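Local coordinates for protein transcription regulator (Lactobacillus plantarum WCFS1, PDB 3CLK) that probably regulates transcription as a dimeric, LacI-like DNA-binding protein whose periplasmic-binding-protein-like core would be expected to sense a small effector, at residues Met96-Asp99 / Pro103-Ser106; Trp162-Asp167 / Met177-Lys182. All coordinates share one frame; numbering follows the deposited sequence.

Interaction 1 (96-99 with 103-106) is a buried contact and interaction 2 (162-167 with 177-182) a surface one. They lie on opposite sides of the chain's centre, with their own centres about 28 Å apart. Each sits in a different lobe. In interaction 1 a loop folds back on strand 104-106 of the N-terminal sheet, and an aromatic ring packs against a glycine and peptide atoms. In interaction 2 edge strand 163-164 of the second sheet meets the end of helix 170-180, and the aliphatic part of a lysine lies on a phenylalanine and an alanine. Interaction 1 has a CH-pi contact of a ring face with backbone; interaction 2 is mainly plain apolar packing of side chains.

Interaction 1: Met96-Asp99 / Pro103-Ser106; sequences MGFD and PFIS
The ring of F104 lies flat under the backbone at G97. G97 CA sits over the centre of the ring, 3.7 Å from the centroid and only 1° off the ring normal. This is a CH-pi contact in which a ring face meets backbone. G97 has no side chain, and its CA rests directly on the ring.

The F104 ring reaches this place because its CG stands between the backbone N and the carbonyl carbon (chi1 73°). The neighbouring peptides meet the same ring obliquely. F98 N comes to 3.5 Å from F104 CE2. M96 O is 3.3 Å from F104 CB and also lies near CG and CD1.

F98 is turned differently. Its CG is anti to the carbonyl carbon (chi1 -62°), and its side chain runs antiparallel to that of F104. The two phenylalanines meet at F98 CD2 and F104 CD2, 3.9 Å apart. F104 CD2 approaches the F98 ring at its edge. F98 also packs edge-to-face with F93 and makes a cation-pi contact with R102.

Segment 96-99 lies in the loop from strand 91-94 to strand 104-106 and folds back on that second strand. The two strands are neighbours in the parallel sheet of the lobe that contains the N-terminal end of the modelled chain. Backbone bonds from I105 to F93 and S95 tie strand 104-106 to one side. On the other, F104 bonds to Q266 of strand 265-267 and to S264 just before it.

S106 packs against the backbone of M96. Its CB is 3.2 Å from M96 N. Its OG lies 3.7 Å from G97 N, a packing contact and not a hydrogen bond. The M96 side chain leaves in the other direction, with its CB directed away from strand 104-106, and touches S73 and T139.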
HETATM    1  N   MSE B  96     -12.907  12.513  -0.431  1.00 26.90           N
HETATM    2  CA  MSE B  96     -13.098  13.356  -1.606  1.00 30.24           C
HETATM    3  C   MSE B  96     -14.266  14.318  -1.402  1.00 30.27           C
HETATM    4  O   MSE B  96     -15.328  13.921  -0.931  1.00 31.92           O
HETATM    5  CB  MSE B  96     -13.351  12.481  -2.843  1.00 34.73           C
HETATM    6  CG  MSE B  96     -13.525  13.249  -4.146  1.00 41.41           C
HETATM    7 SE   MSE B  96     -13.904  12.060  -5.645  1.00 52.37          SE
HETATM    8  CE  MSE B  96     -12.079  11.651  -6.149  1.00 48.17           C
ATOM      9  N   GLY B  97     -14.060  15.581  -1.755  1.00 31.03           N
ATOM     10  CA  GLY B  97     -15.109  16.578  -1.619  1.00 31.63           C
ATOM     11  C   GLY B  97     -15.729  16.886  -2.969  1.00 33.24           C
ATOM     12  O   GLY B  97     -15.201  16.484  -4.007  1.00 31.60           O
ATOM     13  N   PHE B  98     -16.844  17.610  -2.961  1.00 34.15           N
ATOM     14  CA  PHE B  98     -17.549  17.957  -4.190  1.00 35.08           C
ATOM     15  C   PHE B  98     -18.148  19.351  -4.113  1.00 36.91           C
ATOM     16  O   PHE B  98     -18.383  19.878  -3.022  1.00 37.09           O
ATOM     17  CB  PHE B  98     -18.673  16.953  -4.442  1.00 33.63           C
ATOM     18  CG  PHE B  98     -18.193  15.549  -4.635  1.00 31.94           C
ATOM     19  CD1 PHE B  98     -17.705  15.133  -5.868  1.00 30.72           C
ATOM     20  CD2 PHE B  98     -18.227  14.641  -3.585  1.00 29.60           C
ATOM     21  CE1 PHE B  98     -17.259  13.826  -6.053  1.00 30.94           C
ATOM     22  CE2 PHE B  98     -17.785  13.336  -3.759  1.00 29.36           C
ATOM     23  CZ  PHE B  98     -17.300  12.925  -4.996  1.00 30.80           C
ATOM     24  N   ASP B  99     -18.407  19.943  -5.275  1.00 38.05           N
ATOM     25  CA  ASP B  99     -18.994  21.276  -5.329  1.00 39.86           C
ATOM     26  C   ASP B  99     -20.496  21.236  -5.063  1.00 39.67           C
ATOM     27  O   ASP B  99     -21.052  22.183  -4.508  1.00 39.99           O
ATOM     28  CB  ASP B  99     -18.734  21.923  -6.693  1.00 41.09           C
ATOM     29  CG  ASP B  99     -17.292  22.362  -6.865  1.00 42.06           C
ATOM     30  OD1 ASP B  99     -16.835  23.222  -6.081  1.00 42.16           O
ATOM     31  OD2 ASP B  99     -16.620  21.848  -7.785  1.00 42.04           O
ATOM     32  N   PRO B 103     -23.343  13.724  -0.705  1.00 27.38           N
ATOM     33  CA  PRO B 103     -22.812  13.461   0.636  1.00 27.51           C
ATOM     34  C   PRO B 103     -21.362  12.985   0.601  1.00 26.12           C
ATOM     35  O   PRO B 103     -21.001  12.116  -0.189  1.00 24.45           O
ATOM     36  CB  PRO B 103     -23.757  12.392   1.179  1.00 25.50           C
ATOM     37  CG  PRO B 103     -24.142  11.640  -0.063  1.00 26.81           C
ATOM     38  CD  PRO B 103     -24.389  12.747  -1.058  1.00 26.78           C
ATOM     39  N   PHE B 104     -20.527  13.565   1.451  1.00 25.31           N
ATOM     40  CA  PHE B 104     -19.131  13.164   1.496  1.00 26.73           C
ATOM     41  C   PHE B 104     -18.499  13.437   2.850  1.00 26.66           C
ATOM     42  O   PHE B 104     -18.985  14.253   3.627  1.00 26.26           O
ATOM     43  CB  PHE B 104     -18.331  13.869   0.392  1.00 26.81           C
ATOM     44  CG  PHE B 104     -18.081  15.337   0.643  1.00 30.46           C
ATOM     45  CD1 PHE B 104     -17.153  15.750   1.598  1.00 30.50           C
ATOM     46  CD2 PHE B 104     -18.751  16.304  -0.102  1.00 30.54           C
ATOM     47  CE1 PHE B 104     -16.896  17.099   1.807  1.00 31.09           C
ATOM     48  CE2 PHE B 104     -18.501  17.659   0.096  1.00 31.79           C
ATOM     49  CZ  PHE B 104     -17.572  18.060   1.052  1.00 32.38           C
ATOM     50  N   ILE B 105     -17.422  12.717   3.122  1.00 25.40           N
ATOM     51  CA  ILE B 105     -16.655  12.867   4.345  1.00 25.02           C
ATOM     52  C   ILE B 105     -15.205  12.860   3.885  1.00 24.92           C
ATOM     53  O   ILE B 105     -14.745  11.883   3.279  1.00 23.41           O
ATOM     54  CB  ILE B 105     -16.866  11.689   5.293  1.00 25.09           C
ATOM     55  CG1 ILE B 105     -18.328  11.647   5.746  1.00 25.63           C
ATOM     56  CG2 ILE B 105     -15.910  11.801   6.476  1.00 23.16           C
ATOM     57  CD1 ILE B 105     -18.686  10.385   6.516  1.00 25.69           C
ATOM     58  N   SER B 106     -14.493  13.948   4.154  1.00 23.65           N
ATOM     59  CA  SER B 106     -13.098  14.054   3.750  1.00 23.74           C
ATOM     60  C   SER B 106     -12.429  15.206   4.471  1.00 24.22           C
ATOM     61  O   SER B 106     -13.013  15.808   5.376  1.00 23.58           O
ATOM     62  CB  SER B 106     -13.003  14.296   2.244  1.00 24.60           C
ATOM     63  OG  SER B 106     -13.562  15.552   1.906  1.00 27.68           O
TER

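Interaction 2: Trp162-Asp167 / Met177-Lys182; sequences WIKPGD and MKAFGK
K164 lays its aliphatic chain against F180 and A179, where strand 163-164 faces the end of helix 170-180. This is part of the alternating strand and helix arrangement of the periplasmic-binding-protein-like fold. Strand 163-164 is at one edge of its sheet. Backbone bonds from K164 to I130 of strand 128-131 and to G132 just after it pair it with that strand.

The apolar contacts are made by the lysine methylenes. K164 CG lies 3.4 Å from F180 CE1 and also near CZ, approaching the ring obliquely. The chain then bends about CB-CG (chi2 -61°) and runs on fully extended. The bend carries its outer half past the ring to the alanine. There K164 CE is 3.5 Å from A179 CB, a tight carbon pair. F180 also touches I189 of strand 188-191 and L186.

One hydrogen bond lies inside the helix end itself. G181, with positive phi (99°), is where the chain leaves the helix, and G181 N bonds to M177 O at 3.0 Å. Between the segments, the backbone contributes W162 O, which lies near the plane of the F180 ring, at its edge, 3.7 Å from F180 CE1.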
ATOM      1  N   TRP B 162       6.653  27.390 -10.254  1.00 27.00           N
ATOM      2  CA  TRP B 162       6.808  26.663  -8.997  1.00 24.68           C
ATOM      3  C   TRP B 162       5.729  25.593  -8.846  1.00 24.29           C
ATOM      4  O   TRP B 162       5.693  24.853  -7.853  1.00 20.03           O
ATOM      5  CB  TRP B 162       6.725  27.634  -7.816  1.00 24.94           C
ATOM      6  CG  TRP B 162       7.869  28.614  -7.721  1.00 23.63           C
ATOM      7  CD1 TRP B 162       8.991  28.658  -8.505  1.00 25.04           C
ATOM      8  CD2 TRP B 162       8.021  29.655  -6.750  1.00 23.64           C
ATOM      9  NE1 TRP B 162       9.831  29.659  -8.077  1.00 22.53           N
ATOM     10  CE2 TRP B 162       9.261  30.289  -7.000  1.00 24.40           C
ATOM     11  CE3 TRP B 162       7.231  30.116  -5.689  1.00 23.91           C
ATOM     12  CZ2 TRP B 162       9.733  31.356  -6.229  1.00 24.13           C
ATOM     13  CZ3 TRP B 162       7.700  31.183  -4.916  1.00 25.83           C
ATOM     14  CH2 TRP B 162       8.940  31.788  -5.194  1.00 25.65           C
ATOM     15  N   ILE B 163       4.856  25.518  -9.843  1.00 22.62           N
ATOM     16  CA  ILE B 163       3.763  24.565  -9.844  1.00 21.87           C
ATOM     17  C   ILE B 163       4.001  23.531 -10.938  1.00 23.65           C
ATOM     18  O   ILE B 163       4.024  23.865 -12.131  1.00 22.24           O
ATOM     19  CB  ILE B 163       2.419  25.294 -10.088  1.00 22.65           C
ATOM     20  CG1 ILE B 163       2.298  26.473  -9.115  1.00 22.63           C
ATOM     21  CG2 ILE B 163       1.257  24.343  -9.893  1.00 21.28           C
ATOM     22  CD1 ILE B 163       1.102  27.395  -9.391  1.00 20.29           C
ATOM     23  N   LYS B 164       4.209  22.283 -10.523  1.00 22.84           N
ATOM     24  CA  LYS B 164       4.450  21.189 -11.451  1.00 24.55           C
ATOM     25  C   LYS B 164       3.376  20.138 -11.244  1.00 24.91           C
ATOM     26  O   LYS B 164       3.411  19.377 -10.274  1.00 25.69           O
ATOM     27  CB  LYS B 164       5.829  20.575 -11.215  1.00 26.20           C
ATOM     28  CG  LYS B 164       6.981  21.542 -11.434  1.00 28.36           C
ATOM     29  CD  LYS B 164       7.021  22.060 -12.871  1.00 31.60           C
ATOM     30  CE  LYS B 164       8.197  23.001 -13.075  1.00 31.04           C
ATOM     31  NZ  LYS B 164       8.248  23.551 -14.456  1.00 33.85           N
ATOM     32  N   PRO B 165       2.379  20.112 -12.140  1.00 24.41           N
ATOM     33  CA  PRO B 165       1.273  19.159 -12.071  1.00 25.58           C
ATOM     34  C   PRO B 165       1.733  17.716 -12.227  1.00 23.54           C
ATOM     35  O   PRO B 165       2.815  17.438 -12.748  1.00 23.96           O
ATOM     36  CB  PRO B 165       0.367  19.600 -13.222  1.00 24.53           C
ATOM     37  CG  PRO B 165       0.594  21.072 -13.273  1.00 27.17           C
ATOM     38  CD  PRO B 165       2.100  21.155 -13.141  1.00 27.35           C
ATOM     39  N   GLY B 166       0.884  16.805 -11.785  1.00 22.45           N
ATOM     40  CA  GLY B 166       1.197  15.398 -11.870  1.00 21.72           C
ATOM     41  C   GLY B 166      -0.060  14.634 -11.549  1.00 22.14           C
ATOM     42  O   GLY B 166      -1.163  15.183 -11.607  1.00 22.96           O
ATOM     43  N   ASP B 167       0.103  13.376 -11.178  1.00 22.22           N
ATOM     44  CA  ASP B 167      -1.032  12.524 -10.876  1.00 22.46           C
ATOM     45  C   ASP B 167      -0.894  11.844  -9.526  1.00 21.59           C
ATOM     46  O   ASP B 167      -1.314  10.696  -9.364  1.00 21.13           O
ATOM     47  CB  ASP B 167      -1.173  11.457 -11.964  1.00 25.74           C
ATOM     48  CG  ASP B 167       0.106  10.669 -12.166  1.00 27.86           C
ATOM     49  OD1 ASP B 167       0.960  10.697 -11.259  1.00 30.30           O
ATOM     50  OD2 ASP B 167       0.257  10.017 -13.218  1.00 31.10           O
HETATM   51  N   MSE B 177      10.577  17.050  -9.897  1.00 16.14           N
HETATM   52  CA  MSE B 177      11.869  17.498  -9.357  1.00 15.77           C
HETATM   53  C   MSE B 177      12.843  17.768 -10.518  1.00 16.85           C
HETATM   54  O   MSE B 177      13.661  18.697 -10.459  1.00 15.45           O
HETATM   55  CB  MSE B 177      12.437  16.460  -8.377  1.00 16.03           C
HETATM   56  CG  MSE B 177      13.735  16.881  -7.664  1.00 16.24           C
HETATM   57 SE   MSE B 177      13.570  18.492  -6.553  1.00 24.49          SE
HETATM   58  CE  MSE B 177      14.698  19.732  -7.544  1.00 19.16           C
ATOM     59  N   LYS B 178      12.747  16.967 -11.580  1.00 16.63           N
ATOM     60  CA  LYS B 178      13.593  17.156 -12.753  1.00 17.98           C
ATOM     61  C   LYS B 178      13.225  18.503 -13.368  1.00 17.95           C
ATOM     62  O   LYS B 178      14.100  19.273 -13.771  1.00 18.35           O
ATOM     63  CB  LYS B 178      13.376  16.026 -13.766  1.00 18.99           C
ATOM     64  CG  LYS B 178      13.881  14.671 -13.283  1.00 20.03           C
ATOM     65  CD  LYS B 178      13.531  13.566 -14.264  1.00 22.18           C
ATOM     66  CE  LYS B 178      13.938  12.191 -13.734  1.00 17.56           C
ATOM     67  NZ  LYS B 178      13.506  11.136 -14.692  1.00 18.46           N
ATOM     68  N   ALA B 179      11.925  18.788 -13.412  1.00 15.70           N
ATOM     69  CA  ALA B 179      11.429  20.043 -13.944  1.00 17.72           C
ATOM     70  C   ALA B 179      12.004  21.221 -13.144  1.00 18.76           C
ATOM     71  O   ALA B 179      12.508  22.189 -13.718  1.00 18.57           O
ATOM     72  CB  ALA B 179       9.908  20.061 -13.893  1.00 17.76           C
ATOM     73  N   PHE B 180      11.936  21.142 -11.821  1.00 18.92           N
ATOM     74  CA  PHE B 180      12.476  22.221 -10.996  1.00 18.39           C
ATOM     75  C   PHE B 180      13.953  22.400 -11.314  1.00 19.42           C
ATOM     76  O   PHE B 180      14.441  23.524 -11.431  1.00 20.39           O
ATOM     77  CB  PHE B 180      12.295  21.917  -9.515  1.00 17.43           C
ATOM     78  CG  PHE B 180      10.867  21.946  -9.057  1.00 18.57           C
ATOM     79  CD1 PHE B 180      10.025  22.993  -9.422  1.00 19.52           C
ATOM     80  CD2 PHE B 180      10.373  20.957  -8.214  1.00 16.02           C
ATOM     81  CE1 PHE B 180       8.711  23.049  -8.946  1.00 18.14           C
ATOM     82  CE2 PHE B 180       9.077  21.005  -7.739  1.00 14.47           C
ATOM     83  CZ  PHE B 180       8.241  22.056  -8.106  1.00 16.23           C
ATOM     84  N   GLY B 181      14.664  21.290 -11.453  1.00 19.00           N
ATOM     85  CA  GLY B 181      16.073  21.367 -11.785  1.00 20.15           C
ATOM     86  C   GLY B 181      17.021  21.212 -10.615  1.00 21.63           C
ATOM     87  O   GLY B 181      16.689  21.508  -9.468  1.00 19.35           O
ATOM     88  N   LYS B 182      18.218  20.730 -10.923  1.00 23.41           N
ATOM     89  CA  LYS B 182      19.265  20.523  -9.937  1.00 24.93           C
ATOM     90  C   LYS B 182      19.658  21.866  -9.311  1.00 25.98           C
ATOM     91  O   LYS B 182      20.061  21.931  -8.151  1.00 25.58           O
ATOM     92  CB  LYS B 182      20.473  19.897 -10.628  1.00 26.72           C
ATOM     93  CG  LYS B 182      21.628  19.530  -9.719  1.00 32.48           C
ATOM     94  CD  LYS B 182      22.802  19.027 -10.551  1.00 36.60           C
ATOM     95  CE  LYS B 182      23.929  18.481  -9.684  1.00 39.43           C
ATOM     96  NZ  LYS B 182      24.420  19.484  -8.697  1.00 41.47           N
TER